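Local atomic coordinates of 361aa long hypothetical D-aminopeptidase (PDB entry 2DRH), a protein that probably works as an aminopeptidase, releasing residues from the N-terminus of peptides. Residues A[242-247]-A[281-286]; A[67-72]-A[90-95]; A[197-202]-A[247-252]. All blocks are in the same frame, centred on the assembly; numbering follows the deposited sequence.

Contact 1: residues A[242-247]-A[281-286]; sequences MIIATD and AVAFST
Val282 O takes the N-H of Ile244 at 2.7 Å, in a bond that is almost straight at hydrogen (175°), while the CA-H of Ile243 leans on the same oxygen from one residue earlier. Five such backbone bonds hold 242-247 beside 281-286 as a textbook parallel ladder. Ile244, for example, receives through its O the N-H of Phe284 at 3.0 Å, whereas the bond from Thr246 N to Phe284 O is longer, at 3.2 Å.

The two faces of the ladder differ in character. On one, Ile243 and Val282 lie side by side and point the same way, Ile243 CD1 meeting Val282 CB at 3.9 Å. Next to them the aromatic ring of Phe284 turns back over its partner strand: chi1 of 69° sets CG between the backbone N and the carbonyl carbon, which places Ala245 CA over the ring centre and brings Ala245 CB to 3.6 Å from Phe284 CZ. Ile243 CG2 comes to the ring edge, 4.1 Å from Phe284 CE2. With an alanine in place of Phe284, Ala245 and Ile243 would probably lose their aromatic cover and a gap would open above the ladder. On the other face, Met242 and Ile244 lie beside the small Ala281 and Ala283, and Ile244 CB and Ala283 CB touch at 3.8 Å.

Helix 252-268 covers that second face through Ala262 and Val258, completing the beta-alpha-beta crossover from strand 240-246 to strand 278-285. The ladder is flanked by strand 198-207 beyond 242-247 and by strand 65-73 beyond 281-286.

Contact 2: residues A[67-72]-A[90-95]; sequences VLAGAF and GTIETP
Ala69 presses its CB methyl against the flank of Ile92, 3.5 Å from Ile92 CG1 and 3.6 Å from Ile92 CD1, the first of these closer than carbons usually come. Ile92 can offer both atoms because its chain is extended at chi2 (-177°), so that CG1 and CD1 run along the methyl instead of curling away from it. Val67 supports the same side chain nearer its root: its CG2 branch crosses obliquely and reaches Ile92 CB at 3.9 Å. Leu68 starts away from 90-95, yet its CD2 branch meets Thr91 CG2 at 3.8 Å.

Beneath these contacts lies a very short antiparallel pairing. Val67 and Ile92 form a hydrogen-bonded pair, with Ile92 N to Val67 O at 3.0 Å and the return bond, Val67 N to Ile92 O, at 3.3 Å. The next rung is made by Ala69 N on Gly90 O at 2.7 Å, where the donor stands well above the carbonyl plane, 45° out of it. Gly90, with a positive phi, is where the chain leaves helix 83-89, and Leu86 of that helix packs on both Ala69 and Ile92.

After strand 65-73 and the short strand 75-76, helix 83-89 brings the chain back, and strand 91-92 pairs antiparallel with 65-73, adding a two-residue strand to the mixed sheet.

Contact 3: residues A[197-202]-A[247-252]; sequences KKYTVG and DAPLTG
Asp247 reaches across to strand 198-207 with its carboxylate, at the point where a beta-alpha-beta unit leaves its first strand for the loop leading to helix 252-268. Chi1 of 62°, with CG between backbone N and carbonyl carbon, swings the carboxylate toward Thr200 N. The backbone N-H of Thr200 meets OD1 of Asp247 at 2.7 Å, on the syn side of the carboxylate and 26° out of its plane. Asp247 N returns only a weak bond to Thr200 O. Thus a side-chain oxygen carries on the antiparallel pairing of strands 198-207 and 240-246 where regular strand geometry stops.

Beside this polar link, the Tyr199 ring turns its edge to Asp247 OD1 and receives Ala248 over one face, a CH-pi contact with Ala248 CB 4.2 Å from the ring centroid. Pro249 crosses the tyrosine side chain at about a right angle, its CD 3.7 Å from Tyr199 CE1.

Further out, Ser285 OG holds Ala248 O and so helps to fix the loop at Ala248, while Val297 of a third subunit packs on both Tyr199 and Pro249. On the remaining carboxylate oxygen, a water donates to Asp247 OD2 at 2.6 Å and also bonds Thr200 OG1 at 3.0 Å.

All three contacts belong to one mixed sheet, in which 91-92, 65-73, 278-285, 240-246 and 198-207 pair in succession. Contact 1 is central: its centre lies about 8 Å from that of contact 2 and about 9 Å from that of contact 3, whereas the centres of contacts 2 and 3 are about 14 Å apart. Along the chain, contact 2 closes before the others begin, while the segments of contacts 1 and 3 alternate and share Asp247. Strands distant in sequence are thereby joined side by side, and helix 252-268, which follows the loop of contact 3, packs against strands from contacts 1 and 2. The sheet thus ties early and late parts of the S58 family region together.

Contact 1: residues A[242-247]-A[281-286]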
loop_
_atom_site.group_PDB
_atom_site.type_symbol
_atom_site.label_atom_id
_atom_site.label_comp_id
_atom_site.label_asym_id
_atom_site.label_seq_id
_atom_site.Cartn_x
_atom_site.Cartn_y
_atom_site.Cartn_z
ATOM N N MET A 242 -5.894 11.062 14.494
ATOM C CA MET A 242 -4.751 11.853 14.930
ATOM C C MET A 242 -4.355 12.800 13.818
ATOM O O MET A 242 -4.066 12.375 12.702
ATOM C CB MET A 242 -3.583 10.933 15.305
ATOM C CG MET A 242 -3.828 10.162 16.595
ATOM S SD MET A 242 -3.129 8.500 16.615
ATOM C CE MET A 242 -4.409 7.643 15.682
ATOM N N ILE A 243 -4.369 14.091 14.117
ATOM C CA ILE A 243 -4.007 15.096 13.126
ATOM C C ILE A 243 -2.674 15.702 13.527
ATOM O O ILE A 243 -2.543 16.294 14.600
ATOM C CB ILE A 243 -5.069 16.214 13.039
ATOM C CG1 ILE A 243 -6.439 15.606 12.723
ATOM C CG2 ILE A 243 -4.681 17.229 11.961
ATOM C CD1 ILE A 243 -6.494 14.861 11.403
ATOM N N ILE A 244 -1.684 15.543 12.663
ATOM C CA ILE A 244 -0.357 16.063 12.939
ATOM C C ILE A 244 -0.026 17.243 12.033
ATOM O O ILE A 244 -0.288 17.214 10.825
ATOM C CB ILE A 244 0.728 14.989 12.725
ATOM C CG1 ILE A 244 0.301 13.664 13.367
ATOM C CG2 ILE A 244 2.054 15.476 13.302
ATOM C CD1 ILE A 244 -0.001 13.754 14.835
ATOM N N ALA A 245 0.545 18.281 12.629
ATOM C CA ALA A 245 0.948 19.467 11.878
ATOM C C ALA A 245 2.385 19.805 12.254
ATOM O O ALA A 245 2.802 19.590 13.394
ATOM C CB ALA A 245 0.030 20.641 12.205
ATOM N N THR A 246 3.138 20.325 11.288
ATOM C CA THR A 246 4.524 20.716 11.521
ATOM C C THR A 246 4.934 21.810 10.551
ATOM O O THR A 246 4.362 21.937 9.467
ATOM C CB THR A 246 5.504 19.531 11.349
ATOM O OG1 THR A 246 6.841 19.974 11.626
ATOM C CG2 THR A 246 5.455 18.985 9.923
ATOM N N ASP A 247 5.919 22.607 10.948
ATOM C CA ASP A 247 6.412 23.675 10.094
ATOM C C ASP A 247 7.734 23.242 9.457
ATOM O O ASP A 247 8.433 24.035 8.830
ATOM C CB ASP A 247 6.581 24.968 10.905
ATOM C CG ASP A 247 7.596 24.837 12.036
ATOM O OD1 ASP A 247 7.873 23.706 12.484
ATOM O OD2 ASP A 247 8.105 25.885 12.493
ATOM N N ALA A 281 -4.168 8.453 11.164
ATOM C CA ALA A 281 -3.335 9.627 11.383
ATOM C C ALA A 281 -3.143 10.391 10.084
ATOM O O ALA A 281 -2.897 9.798 9.036
ATOM C CB ALA A 281 -1.984 9.200 11.926
ATOM N N VAL A 282 -3.269 11.709 10.155
ATOM C CA VAL A 282 -3.075 12.554 8.988
ATOM C C VAL A 282 -2.034 13.623 9.332
ATOM O O VAL A 282 -2.190 14.366 10.295
ATOM C CB VAL A 282 -4.396 13.228 8.563
ATOM C CG1 VAL A 282 -4.135 14.217 7.442
ATOM C CG2 VAL A 282 -5.399 12.164 8.096
ATOM N N ALA A 283 -0.964 13.684 8.548
ATOM C CA ALA A 283 0.097 14.652 8.790
ATOM C C ALA A 283 0.291 15.593 7.615
ATOM O O ALA A 283 0.193 15.186 6.456
ATOM C CB ALA A 283 1.394 13.927 9.085
ATOM N N PHE A 284 0.563 16.859 7.919
ATOM C CA PHE A 284 0.786 17.857 6.883
ATOM C C PHE A 284 1.791 18.903 7.342
ATOM O O PHE A 284 1.973 19.121 8.542
ATOM C CB PHE A 284 -0.536 18.529 6.491
ATOM C CG PHE A 284 -1.134 19.415 7.562
ATOM C CD1 PHE A 284 -0.702 20.734 7.728
ATOM C CD2 PHE A 284 -2.154 18.941 8.387
ATOM C CE1 PHE A 284 -1.280 21.565 8.697
ATOM C CE2 PHE A 284 -2.737 19.759 9.353
ATOM C CZ PHE A 284 -2.300 21.078 9.508
ATOM N N SER A 285 2.451 19.535 6.381
ATOM C CA SER A 285 3.434 20.566 6.677
ATOM C C SER A 285 2.960 21.900 6.121
ATOM O O SER A 285 2.291 21.952 5.096
ATOM C CB SER A 285 4.789 20.198 6.064
ATOM O OG SER A 285 5.717 21.267 6.188
ATOM N N THR A 286 3.299 22.980 6.810
ATOM C CA THR A 286 2.914 24.318 6.378
ATOM C C THR A 286 4.090 24.966 5.661
ATOM O O THR A 286 3.987 26.082 5.166
ATOM C CB THR A 286 2.561 25.206 7.579
ATOM O OG1 THR A 286 3.682 25.252 8.474
ATOM C CG2 THR A 286 1.354 24.657 8.325
#

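Contact 2: residues A[67-72]-A[90-95]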
loop_
_atom_site.group_PDB
_atom_site.type_symbol
_atom_site.label_atom_id
_atom_site.label_comp_id
_atom_site.label_asym_id
_atom_site.label_seq_id
_atom_site.Cartn_x
_atom_site.Cartn_y
_atom_site.Cartn_z
ATOM N N VAL A 67 -1.276 22.360 0.891
ATOM C CA VAL A 67 -0.129 22.025 1.724
ATOM C C VAL A 67 0.206 20.568 1.437
ATOM O O VAL A 67 -0.687 19.777 1.130
ATOM C CB VAL A 67 -0.422 22.188 3.246
ATOM C CG1 VAL A 67 -0.750 23.650 3.567
ATOM C CG2 VAL A 67 -1.567 21.279 3.670
ATOM N N LEU A 68 1.489 20.221 1.501
ATOM C CA LEU A 68 1.897 18.842 1.268
ATOM C C LEU A 68 1.421 18.030 2.467
ATOM O O LEU A 68 1.450 18.516 3.598
ATOM C CB LEU A 68 3.416 18.757 1.114
ATOM C CG LEU A 68 3.964 19.492 -0.119
ATOM C CD1 LEU A 68 5.473 19.341 -0.195
ATOM C CD2 LEU A 68 3.319 18.924 -1.376
ATOM N N ALA A 69 0.975 16.800 2.235
ATOM C CA ALA A 69 0.462 15.999 3.343
ATOM C C ALA A 69 0.632 14.497 3.172
ATOM O O ALA A 69 0.895 14.013 2.075
ATOM C CB ALA A 69 -1.005 16.322 3.558
ATOM N N GLY A 70 0.471 13.776 4.284
ATOM C CA GLY A 70 0.592 12.332 4.289
ATOM C C GLY A 70 -0.415 11.734 5.254
ATOM O O GLY A 70 -1.061 12.463 6.009
ATOM N N ALA A 71 -0.560 10.411 5.243
ATOM C CA ALA A 71 -1.510 9.763 6.141
ATOM C C ALA A 71 -1.253 8.268 6.278
ATOM O O ALA A 71 -0.670 7.644 5.393
ATOM C CB ALA A 71 -2.920 10.002 5.657
ATOM N N PHE A 72 -1.688 7.708 7.401
ATOM C CA PHE A 72 -1.522 6.292 7.670
ATOM C C PHE A 72 -2.752 5.693 8.342
ATOM O O PHE A 72 -3.251 6.214 9.342
ATOM C CB PHE A 72 -0.314 6.052 8.572
ATOM C CG PHE A 72 -0.183 4.623 9.035
ATOM C CD1 PHE A 72 0.049 3.595 8.118
ATOM C CD2 PHE A 72 -0.297 4.303 10.389
ATOM C CE1 PHE A 72 0.166 2.279 8.544
ATOM C CE2 PHE A 72 -0.182 2.985 10.826
ATOM C CZ PHE A 72 0.049 1.976 9.905
ATOM N N GLY A 90 -0.409 13.921 -2.769
ATOM C CA GLY A 90 0.413 14.339 -1.650
ATOM C C GLY A 90 -0.008 15.663 -1.048
ATOM O O GLY A 90 0.785 16.322 -0.370
ATOM N N THR A 91 -1.255 16.062 -1.263
ATOM C CA THR A 91 -1.702 17.351 -0.741
ATOM C C THR A 91 -3.067 17.376 -0.067
ATOM O O THR A 91 -3.859 16.437 -0.197
ATOM C CB THR A 91 -1.728 18.391 -1.866
ATOM O OG1 THR A 91 -2.508 17.880 -2.954
ATOM C CG2 THR A 91 -0.306 18.689 -2.366
ATOM N N ILE A 92 -3.313 18.462 0.666
ATOM C CA ILE A 92 -4.584 18.716 1.344
ATOM C C ILE A 92 -5.028 20.070 0.797
ATOM O O ILE A 92 -4.247 21.027 0.805
ATOM C CB ILE A 92 -4.418 18.780 2.878
ATOM C CG1 ILE A 92 -4.298 17.357 3.442
ATOM C CG2 ILE A 92 -5.601 19.501 3.507
ATOM C CD1 ILE A 92 -4.194 17.292 4.950
ATOM N N GLU A 93 -6.268 20.146 0.313
ATOM C CA GLU A 93 -6.772 21.371 -0.307
ATOM C C GLU A 93 -8.073 21.883 0.274
ATOM O O GLU A 93 -8.788 22.661 -0.367
ATOM C CB GLU A 93 -6.959 21.138 -1.809
ATOM C CG GLU A 93 -7.773 19.891 -2.141
ATOM C CD GLU A 93 -7.943 19.671 -3.635
ATOM O OE1 GLU A 93 -6.945 19.803 -4.384
ATOM O OE2 GLU A 93 -9.074 19.350 -4.058
ATOM N N THR A 94 -8.374 21.448 1.490
ATOM C CA THR A 94 -9.594 21.850 2.148
ATOM C C THR A 94 -9.359 21.822 3.637
ATOM O O THR A 94 -8.401 21.206 4.105
ATOM C CB THR A 94 -10.742 20.850 1.861
ATOM O OG1 THR A 94 -10.448 19.600 2.508
ATOM C CG2 THR A 94 -10.903 20.616 0.348
ATOM N N PRO A 95 -10.201 22.526 4.405
ATOM C CA PRO A 95 -9.969 22.459 5.846
ATOM C C PRO A 95 -10.304 21.016 6.240
ATOM O O PRO A 95 -11.036 20.327 5.521
ATOM C CB PRO A 95 -10.954 23.485 6.416
ATOM C CG PRO A 95 -12.000 23.610 5.373
ATOM C CD PRO A 95 -11.228 23.527 4.076
#

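Contact 3: residues A[197-202]-A[247-252]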
loop_
_atom_site.group_PDB
_atom_site.type_symbol
_atom_site.label_atom_id
_atom_site.label_comp_id
_atom_site.label_asym_id
_atom_site.label_seq_id
_atom_site.Cartn_x
_atom_site.Cartn_y
_atom_site.Cartn_z
ATOM N N LYS A 197 18.174 24.624 13.758
ATOM C CA LYS A 197 16.892 25.231 13.419
ATOM C C LYS A 197 15.764 24.670 14.274
ATOM O O LYS A 197 15.698 23.466 14.528
ATOM C CB LYS A 197 16.577 25.019 11.935
ATOM C CG LYS A 197 17.601 25.642 11.000
ATOM C CD LYS A 197 17.768 27.132 11.286
ATOM C CE LYS A 197 18.905 27.734 10.480
ATOM N NZ LYS A 197 19.116 29.174 10.813
ATOM N N LYS A 198 14.881 25.551 14.724
ATOM C CA LYS A 198 13.761 25.129 15.544
ATOM C C LYS A 198 12.557 24.786 14.681
ATOM O O LYS A 198 12.215 25.513 13.749
ATOM C CB LYS A 198 13.380 26.231 16.538
ATOM C CG LYS A 198 14.410 26.480 17.632
ATOM C CD LYS A 198 13.961 27.607 18.553
ATOM C CE LYS A 198 14.957 27.845 19.680
ATOM N NZ LYS A 198 15.126 26.634 20.534
ATOM N N TYR A 199 11.929 23.660 14.989
ATOM C CA TYR A 199 10.741 23.226 14.263
ATOM C C TYR A 199 9.715 22.789 15.303
ATOM O O TYR A 199 10.070 22.241 16.350
ATOM C CB TYR A 199 11.058 22.055 13.329
ATOM C CG TYR A 199 12.002 22.379 12.193
ATOM C CD1 TYR A 199 11.609 23.214 11.148
ATOM C CD2 TYR A 199 13.289 21.838 12.156
ATOM C CE1 TYR A 199 12.473 23.498 10.091
ATOM C CE2 TYR A 199 14.157 22.117 11.109
ATOM C CZ TYR A 199 13.744 22.946 10.077
ATOM O OH TYR A 199 14.595 23.204 9.021
ATOM N N THR A 200 8.447 23.035 15.009
ATOM C CA THR A 200 7.375 22.664 15.917
ATOM C C THR A 200 6.538 21.518 15.349
ATOM O O THR A 200 6.262 21.467 14.142
ATOM C CB THR A 200 6.436 23.858 16.163
ATOM O OG1 THR A 200 7.197 24.974 16.645
ATOM C CG2 THR A 200 5.367 23.494 17.178
ATOM N N VAL A 201 6.147 20.600 16.225
ATOM C CA VAL A 201 5.297 19.476 15.848
ATOM C C VAL A 201 4.081 19.525 16.763
ATOM O O VAL A 201 4.206 19.348 17.975
ATOM C CB VAL A 201 5.994 18.118 16.056
ATOM C CG1 VAL A 201 4.979 16.981 15.849
ATOM C CG2 VAL A 201 7.157 17.973 15.077
ATOM N N GLY A 202 2.913 19.782 16.186
ATOM C CA GLY A 202 1.699 19.842 16.980
ATOM C C GLY A 202 0.757 18.680 16.711
ATOM O O GLY A 202 0.794 18.070 15.641
ATOM N N ASP A 247 5.919 22.607 10.948
ATOM C CA ASP A 247 6.412 23.675 10.094
ATOM C C ASP A 247 7.734 23.242 9.457
ATOM O O ASP A 247 8.433 24.035 8.830
ATOM C CB ASP A 247 6.581 24.968 10.905
ATOM C CG ASP A 247 7.596 24.837 12.036
ATOM O OD1 ASP A 247 7.873 23.706 12.484
ATOM O OD2 ASP A 247 8.105 25.885 12.493
ATOM N N ALA A 248 8.069 21.966 9.620
ATOM C CA ALA A 248 9.291 21.427 9.046
ATOM C C ALA A 248 9.042 21.075 7.580
ATOM O O ALA A 248 8.006 20.503 7.242
ATOM C CB ALA A 248 9.730 20.181 9.819
ATOM N N PRO A 249 9.977 21.434 6.686
ATOM C CA PRO A 249 9.811 21.129 5.261
ATOM C C PRO A 249 9.943 19.625 5.016
ATOM O O PRO A 249 10.974 19.028 5.322
ATOM C CB PRO A 249 10.930 21.934 4.604
ATOM C CG PRO A 249 12.004 21.911 5.645
ATOM C CD PRO A 249 11.220 22.193 6.916
ATOM N N LEU A 250 8.891 19.025 4.468
ATOM C CA LEU A 250 8.867 17.581 4.201
ATOM C C LEU A 250 8.010 17.249 2.984
ATOM O O LEU A 250 6.948 17.833 2.788
ATOM C CB LEU A 250 8.299 16.841 5.406
ATOM C CG LEU A 250 8.958 17.001 6.777
ATOM C CD1 LEU A 250 7.972 16.548 7.859
ATOM C CD2 LEU A 250 10.244 16.202 6.843
ATOM N N THR A 251 8.475 16.305 2.174
ATOM C CA THR A 251 7.741 15.890 0.987
ATOM C C THR A 251 6.570 14.995 1.410
ATOM O O THR A 251 6.448 14.637 2.584
ATOM C CB THR A 251 8.643 15.098 0.039
ATOM O OG1 THR A 251 8.949 13.820 0.621
ATOM C CG2 THR A 251 9.960 15.870 -0.209
ATOM N N GLY A 252 5.708 14.655 0.458
ATOM C CA GLY A 252 4.569 13.802 0.753
ATOM C C GLY A 252 5.005 12.485 1.373
ATOM O O GLY A 252 4.478 12.072 2.403
HETATM O O HOH W 1 9.109 26.329 14.831
#